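Local coordinates for protein positive phenol-degradative gene regulator (Ralstonia sp. E2, PDB 5FRZ) that probably activates transcription of phenol-degradation genes as a sigma54-dependent, ATP-binding regulator, this chain being its N-terminal sensory part, here holding 3,4-dimethylphenol and zinc, at residues Pro112-Ile117 with His125-Trp130; Thr169-Glu174 with Lys190-Trp195. One frame throughout, in Å; residues are numbered along the deposited sequence.

Contact 1: residues Pro112-Ile117 with His125-Trp130; sequences PLTVDI and HGEFLW. With 2MP (3,4-dimethylphenol), chain D.
The hairpin of strands 109-118 and 123-131, which carries a classic beta bulge, lends its second strand to the phenol pocket; at the bulge Leu113 and Thr114 both face Glu127. Leu113 N gives the firm bond to Glu127 O (2.9 Å), Thr114 N only a weak one to the same oxygen, while Glu127 N returns a nearly straight bond to Thr114 O (3.0 Å, 172° at the hydrogen). Beyond the bulge, Asp116 and His125 make a hydrogen-bonded antiparallel pair through both their backbone groups. The outer face carries Thr114, which slants across the Glu127 chain, its methyl CG2 3.9 Å from CD; Leu113 crosses Leu129 at about a right angle, CD2 to CG 3.6 Å. On the pocket face Val115 puts CG2 against Phe128 CZ at 3.5 Å, with CG1 anti to the backbone N (chi1 175°) and CG2 left beside it. Gly126 faces Val115 as a non-hydrogen-bonded pair, its CA making a CA-H...O contact to Thr114 O. Helix 91-104 covers this face through Phe92 and Leu95. The ring in turn takes the ligand: methyl C8 of 3,4-dimethylphenol sits over the centre of one Phe128 face, 3.2 Å above its plane.

Contact 2: residues Thr169-Glu174 with Lys190-Trp195; sequences TILYRE and KPLEQW. With ZN (zinc ion), chain C; 2MP (3,4-dimethylphenol), chain D.
Strand 170-174 runs antiparallel to the end of strand 185-191, with Leu171 and Lys190 as a hydrogen-bonded pair and Ile170 opposite Pro191 as a non-hydrogen-bonded one. Lys190 N reaches Leu171 O at 2.9 Å, and Leu192 N continues the ladder with a nearly straight bond to Thr169 O (3.1 Å). Beyond Pro191 the chain folds back through a short 3-10 turn, which returns Trp195 to the strands. Its indole NE1 bonds Lys190 O at 3.1 Å, from above the carbonyl plane and on the face opposite to Leu171 N, so two donors grip that oxygen; a weak bond also runs from NE1 to Leu171 O. The tryptophan thus packs against the hairpin of strands 170-176 and 185-191 in the V4R domain. Lys190 lays its CE over the centre of one indole face, 3.5 Å above it, while Arg173 brings CB to Trp195 CH2 (3.5 Å), its guanidinium leading away. Leu171 and Leu192 lie side by side near helix 198-202; CG of Leu192 stands opposite its backbone N (chi1 -178°), which carries CD1 to within 3.6 Å of Leu171 CD1. Tyr172 leaves the strand on the side away from Lys190-Trp195, and its OH, hydrogen-bonded to Tyr124 and Thr162, stands 3.5 Å from C7 of 3,4-dimethylphenol. Further along, Glu174 OE2 binds the zinc ion at 2.1 Å, Cys151, Cys177 and Cys185 completing the site.

In the fold
The two hairpins are halves of one four-stranded antiparallel sheet, joined where strand 123-131 pairs with strand 185-191; the centres of contacts 1 and 2 lie about 13 Å apart. They meet at the ligand, since Phe128 and Tyr172 both approach methyl C8 of 3,4-dimethylphenol and touch each other, Phe128 CE1 to Tyr172 CE2 at 4.2 Å. Trp130 of contact 1 holds the phenol oxygen, NE1 to O1 2.8 Å, and its CZ3 packs 3.9 Å from OE2 of Glu174, the zinc ligand of contact 2. One indole thus lies between pocket and metal site, touching both the ligand oxygen and the zinc-binding carboxylate.

Contact 1: residues Pro112-Ile117 with His125-Trp130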
loop_
_atom_site.group_PDB
_atom_site.type_symbol
_atom_site.label_atom_id
_atom_site.label_comp_id
_atom_site.label_asym_id
_atom_site.label_seq_id
_atom_site.Cartn_x
_atom_site.Cartn_y
_atom_site.Cartn_z
ATOM N N PRO A 112 24.140 -5.218 -0.075
ATOM C CA PRO A 112 25.195 -4.199 -0.109
ATOM C C PRO A 112 26.375 -4.614 -0.980
ATOM O O PRO A 112 26.855 -5.741 -0.860
ATOM C CB PRO A 112 25.610 -4.082 1.360
ATOM C CG PRO A 112 24.380 -4.476 2.121
ATOM C CD PRO A 112 23.755 -5.574 1.302
ATOM N N LEU A 113 26.801 -3.723 -1.873
ATOM C CA LEU A 113 28.075 -3.861 -2.572
ATOM C C LEU A 113 29.138 -3.238 -1.687
ATOM O O LEU A 113 29.936 -3.940 -1.066
ATOM C CB LEU A 113 28.053 -3.179 -3.944
ATOM C CG LEU A 113 26.976 -3.627 -4.933
ATOM C CD1 LEU A 113 27.041 -2.787 -6.189
ATOM C CD2 LEU A 113 27.094 -5.108 -5.276
ATOM N N THR A 114 29.118 -1.911 -1.599
ATOM C CA THR A 114 30.036 -1.203 -0.724
ATOM C C THR A 114 29.291 -0.143 0.099
ATOM O O THR A 114 28.415 0.567 -0.405
ATOM C CB THR A 114 31.182 -0.560 -1.532
ATOM O OG1 THR A 114 32.013 0.215 -0.661
ATOM C CG2 THR A 114 30.628 0.337 -2.643
ATOM N N VAL A 115 29.611 -0.064 1.383
ATOM C CA VAL A 115 28.982 0.925 2.245
ATOM C C VAL A 115 30.033 1.630 3.061
ATOM O O VAL A 115 30.819 1.005 3.770
ATOM C CB VAL A 115 27.934 0.311 3.187
ATOM C CG1 VAL A 115 27.397 1.369 4.145
ATOM C CG2 VAL A 115 26.798 -0.291 2.382
ATOM N N ASP A 116 30.037 2.948 2.924
ATOM C CA ASP A 116 30.944 3.826 3.620
ATOM C C ASP A 116 30.041 4.867 4.303
ATOM O O ASP A 116 29.379 5.660 3.629
ATOM C CB ASP A 116 31.949 4.426 2.611
ATOM C CG ASP A 116 32.734 5.605 3.155
ATOM O OD1 ASP A 116 32.864 5.744 4.389
ATOM O OD2 ASP A 116 33.235 6.405 2.321
ATOM N N ILE A 117 29.962 4.819 5.632
ATOM C CA ILE A 117 29.127 5.761 6.374
ATOM C C ILE A 117 29.763 6.230 7.697
ATOM O O ILE A 117 30.310 5.433 8.455
ATOM C CB ILE A 117 27.718 5.141 6.663
ATOM C CG1 ILE A 117 26.764 6.170 7.278
ATOM C CG2 ILE A 117 27.827 3.886 7.540
ATOM C CD1 ILE A 117 25.401 5.584 7.679
ATOM N N HIS A 125 28.641 7.088 1.363
ATOM C CA HIS A 125 28.721 6.600 -0.002
ATOM C C HIS A 125 28.308 5.159 -0.047
ATOM O O HIS A 125 29.030 4.313 0.467
ATOM C CB HIS A 125 30.133 6.737 -0.557
ATOM C CG HIS A 125 30.242 6.301 -1.982
ATOM N ND1 HIS A 125 30.190 7.189 -3.033
ATOM C CD2 HIS A 125 30.358 5.071 -2.530
ATOM C CE1 HIS A 125 30.294 6.524 -4.170
ATOM N NE2 HIS A 125 30.395 5.238 -3.892
ATOM N N GLY A 126 27.168 4.868 -0.674
ATOM C CA GLY A 126 26.608 3.519 -0.647
ATOM C C GLY A 126 26.071 2.982 -1.970
ATOM O O GLY A 126 25.318 3.664 -2.675
ATOM N N GLU A 127 26.474 1.759 -2.313
ATOM C CA GLU A 127 25.998 1.089 -3.522
ATOM C C GLU A 127 25.315 -0.219 -3.143
ATOM O O GLU A 127 25.834 -0.980 -2.326
ATOM C CB GLU A 127 27.147 0.823 -4.506
ATOM C CG GLU A 127 27.887 2.093 -4.953
ATOM C CD GLU A 127 29.047 1.833 -5.924
ATOM O OE1 GLU A 127 29.166 0.698 -6.439
ATOM O OE2 GLU A 127 29.836 2.779 -6.173
ATOM N N PHE A 128 24.150 -0.482 -3.731
ATOM C CA PHE A 128 23.399 -1.684 -3.380
ATOM C C PHE A 128 22.812 -2.397 -4.596
ATOM O O PHE A 128 22.554 -1.772 -5.633
ATOM C CB PHE A 128 22.272 -1.330 -2.399
ATOM C CG PHE A 128 22.750 -0.608 -1.166
ATOM C CD1 PHE A 128 23.049 0.749 -1.207
ATOM C CD2 PHE A 128 22.895 -1.280 0.035
ATOM C CE1 PHE A 128 23.508 1.413 -0.082
ATOM C CE2 PHE A 128 23.351 -0.616 1.168
ATOM C CZ PHE A 128 23.652 0.727 1.105
ATOM N N LEU A 129 22.602 -3.709 -4.449
ATOM C CA LEU A 129 21.808 -4.496 -5.392
ATOM C C LEU A 129 20.363 -4.613 -4.913
ATOM O O LEU A 129 20.110 -4.815 -3.732
ATOM C CB LEU A 129 22.396 -5.902 -5.569
ATOM C CG LEU A 129 23.756 -6.053 -6.257
ATOM C CD1 LEU A 129 24.162 -7.531 -6.367
ATOM C CD2 LEU A 129 23.724 -5.423 -7.637
ATOM N N TRP A 130 19.427 -4.484 -5.841
ATOM C CA TRP A 130 18.025 -4.760 -5.582
ATOM C C TRP A 130 17.608 -5.965 -6.394
ATOM O O TRP A 130 17.716 -5.964 -7.627
ATOM C CB TRP A 130 17.148 -3.578 -5.958
ATOM C CG TRP A 130 16.985 -2.540 -4.878
ATOM C CD1 TRP A 130 17.273 -2.666 -3.548
ATOM C CD2 TRP A 130 16.490 -1.219 -5.061
ATOM N NE1 TRP A 130 16.981 -1.489 -2.886
ATOM C CE2 TRP A 130 16.494 -0.588 -3.800
ATOM C CE3 TRP A 130 16.034 -0.506 -6.173
ATOM C CZ2 TRP A 130 16.052 0.720 -3.623
ATOM C CZ3 TRP A 130 15.602 0.804 -5.990
ATOM C CH2 TRP A 130 15.621 1.397 -4.731
HETATM O O1 2MP D . 16.187 -0.827 -0.292
HETATM C C1 2MP D . 16.896 0.062 0.520
HETATM C C2 2MP D . 16.298 0.689 1.613
HETATM C C3 2MP D . 17.029 1.571 2.401
HETATM C C4 2MP D . 18.355 1.804 2.075
HETATM C C5 2MP D . 18.923 1.168 0.995
HETATM C C6 2MP D . 18.213 0.292 0.200
HETATM C C7 2MP D . 19.225 2.753 2.883
HETATM C C8 2MP D . 20.353 1.443 0.664
#

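Contact 2: residues Thr169-Glu174 with Lys190-Trp195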
loop_
_atom_site.group_PDB
_atom_site.type_symbol
_atom_site.label_atom_id
_atom_site.label_comp_id
_atom_site.label_asym_id
_atom_site.label_seq_id
_atom_site.Cartn_x
_atom_site.Cartn_y
_atom_site.Cartn_z
ATOM N N THR A 169 20.734 15.557 3.545
ATOM C CA THR A 169 20.105 14.995 2.349
ATOM C C THR A 169 21.029 14.065 1.577
ATOM O O THR A 169 22.042 14.487 1.011
ATOM C CB THR A 169 19.631 16.077 1.415
ATOM O OG1 THR A 169 18.714 16.902 2.121
ATOM C CG2 THR A 169 18.929 15.447 0.205
ATOM N N ILE A 170 20.664 12.792 1.591
ATOM C CA ILE A 170 21.359 11.751 0.872
ATOM C C ILE A 170 20.444 11.289 -0.264
ATOM O O ILE A 170 19.424 10.630 -0.012
ATOM C CB ILE A 170 21.698 10.539 1.782
ATOM C CG1 ILE A 170 22.540 10.953 3.010
ATOM C CG2 ILE A 170 22.342 9.433 0.973
ATOM C CD1 ILE A 170 23.824 11.704 2.682
ATOM N N LEU A 171 20.799 11.621 -1.506
ATOM C CA LEU A 171 19.979 11.218 -2.642
ATOM C C LEU A 171 20.458 9.911 -3.233
ATOM O O LEU A 171 21.657 9.654 -3.286
ATOM C CB LEU A 171 19.977 12.288 -3.737
ATOM C CG LEU A 171 19.471 13.697 -3.440
ATOM C CD1 LEU A 171 19.545 14.526 -4.704
ATOM C CD2 LEU A 171 18.050 13.668 -2.897
ATOM N N TYR A 172 19.511 9.106 -3.711
ATOM C CA TYR A 172 19.823 7.868 -4.410
ATOM C C TYR A 172 19.414 7.902 -5.876
ATOM O O TYR A 172 18.449 8.574 -6.254
ATOM C CB TYR A 172 19.125 6.688 -3.755
ATOM C CG TYR A 172 19.735 6.231 -2.473
ATOM C CD1 TYR A 172 19.556 6.961 -1.297
ATOM C CD2 TYR A 172 20.461 5.046 -2.420
ATOM C CE1 TYR A 172 20.099 6.539 -0.122
ATOM C CE2 TYR A 172 21.016 4.611 -1.237
ATOM C CZ TYR A 172 20.826 5.360 -0.091
ATOM O OH TYR A 172 21.380 4.923 1.093
ATOM N N ARG A 173 20.138 7.153 -6.698
ATOM C CA ARG A 173 19.742 6.979 -8.090
ATOM C C ARG A 173 19.890 5.518 -8.502
ATOM O O ARG A 173 20.817 4.826 -8.065
ATOM C CB ARG A 173 20.570 7.893 -9.009
ATOM C CG ARG A 173 20.597 7.446 -10.472
ATOM C CD ARG A 173 20.618 8.609 -11.478
ATOM N NE ARG A 173 21.042 8.133 -12.803
ATOM C CZ ARG A 173 21.451 8.921 -13.801
ATOM N NH1 ARG A 173 21.482 10.240 -13.641
ATOM N NH2 ARG A 173 21.822 8.388 -14.965
ATOM N N GLU A 174 18.955 5.043 -9.325
ATOM C CA GLU A 174 19.063 3.726 -9.927
ATOM C C GLU A 174 19.972 3.757 -11.147
ATOM O O GLU A 174 19.655 4.432 -12.111
ATOM C CB GLU A 174 17.688 3.223 -10.352
ATOM C CG GLU A 174 16.815 2.723 -9.259
ATOM C CD GLU A 174 15.650 1.944 -9.815
ATOM O OE1 GLU A 174 14.665 2.582 -10.243
ATOM O OE2 GLU A 174 15.737 0.705 -9.849
ATOM N N LYS A 190 24.370 9.117 -2.287
ATOM C CA LYS A 190 25.417 9.970 -1.766
ATOM C C LYS A 190 24.867 11.358 -1.480
ATOM O O LYS A 190 23.747 11.679 -1.904
ATOM C CB LYS A 190 26.602 10.019 -2.742
ATOM C CG LYS A 190 26.262 10.486 -4.115
ATOM C CD LYS A 190 27.460 10.358 -5.047
ATOM C CE LYS A 190 27.064 10.671 -6.479
ATOM N NZ LYS A 190 28.219 10.625 -7.392
ATOM N N PRO A 191 25.635 12.179 -0.733
ATOM C CA PRO A 191 25.107 13.494 -0.389
ATOM C C PRO A 191 24.758 14.305 -1.624
ATOM O O PRO A 191 25.435 14.206 -2.644
ATOM C CB PRO A 191 26.262 14.146 0.391
ATOM C CG PRO A 191 27.016 13.031 0.954
ATOM C CD PRO A 191 26.950 11.950 -0.099
ATOM N N LEU A 192 23.687 15.078 -1.492
ATOM C CA LEU A 192 23.214 16.040 -2.470
ATOM C C LEU A 192 24.313 16.676 -3.315
ATOM O O LEU A 192 24.283 16.592 -4.554
ATOM C CB LEU A 192 22.437 17.123 -1.731
ATOM C CG LEU A 192 21.795 18.245 -2.530
ATOM C CD1 LEU A 192 20.722 17.678 -3.401
ATOM C CD2 LEU A 192 21.229 19.275 -1.578
ATOM N N GLU A 193 25.295 17.272 -2.640
ATOM C CA GLU A 193 26.347 18.051 -3.305
ATOM C C GLU A 193 27.323 17.223 -4.143
ATOM O O GLU A 193 28.122 17.778 -4.891
ATOM C CB GLU A 193 27.142 18.844 -2.263
ATOM C CG GLU A 193 27.239 20.336 -2.549
ATOM C CD GLU A 193 27.980 21.097 -1.459
ATOM O OE1 GLU A 193 28.613 20.439 -0.608
ATOM O OE2 GLU A 193 27.927 22.348 -1.449
ATOM N N GLN A 194 27.275 15.904 -4.004
ATOM C CA GLN A 194 28.167 15.013 -4.744
ATOM C C GLN A 194 27.536 14.482 -6.031
ATOM O O GLN A 194 28.168 13.715 -6.771
ATOM C CB GLN A 194 28.592 13.841 -3.861
ATOM C CG GLN A 194 29.392 14.272 -2.662
ATOM C CD GLN A 194 30.422 13.243 -2.270
ATOM O OE1 GLN A 194 30.086 12.167 -1.760
ATOM N NE2 GLN A 194 31.694 13.555 -2.526
ATOM N N TRP A 195 26.290 14.883 -6.272
ATOM C CA TRP A 195 25.630 14.717 -7.565
ATOM C C TRP A 195 25.746 16.022 -8.351
ATOM O O TRP A 195 25.593 17.100 -7.777
ATOM C CB TRP A 195 24.143 14.365 -7.411
ATOM C CG TRP A 195 23.815 13.110 -6.642
ATOM C CD1 TRP A 195 23.465 13.026 -5.327
ATOM C CD2 TRP A 195 23.758 11.768 -7.159
ATOM N NE1 TRP A 195 23.219 11.719 -4.986
ATOM C CE2 TRP A 195 23.398 10.927 -6.087
ATOM C CE3 TRP A 195 24.005 11.198 -8.414
ATOM C CZ2 TRP A 195 23.264 9.541 -6.237
ATOM C CZ3 TRP A 195 23.880 9.817 -8.561
ATOM C CH2 TRP A 195 23.506 9.006 -7.481
HETATM ZN ZN ZN C . 14.429 -0.819 -10.390
HETATM O O1 2MP D . 16.187 -0.827 -0.292
HETATM C C1 2MP D . 16.896 0.062 0.520
HETATM C C2 2MP D . 16.298 0.689 1.613
HETATM C C3 2MP D . 17.029 1.571 2.401
HETATM C C4 2MP D . 18.355 1.804 2.075
HETATM C C5 2MP D . 18.923 1.168 0.995
HETATM C C6 2MP D . 18.213 0.292 0.200
HETATM C C7 2MP D . 19.225 2.753 2.883
HETATM C C8 2MP D . 20.353 1.443 0.664
#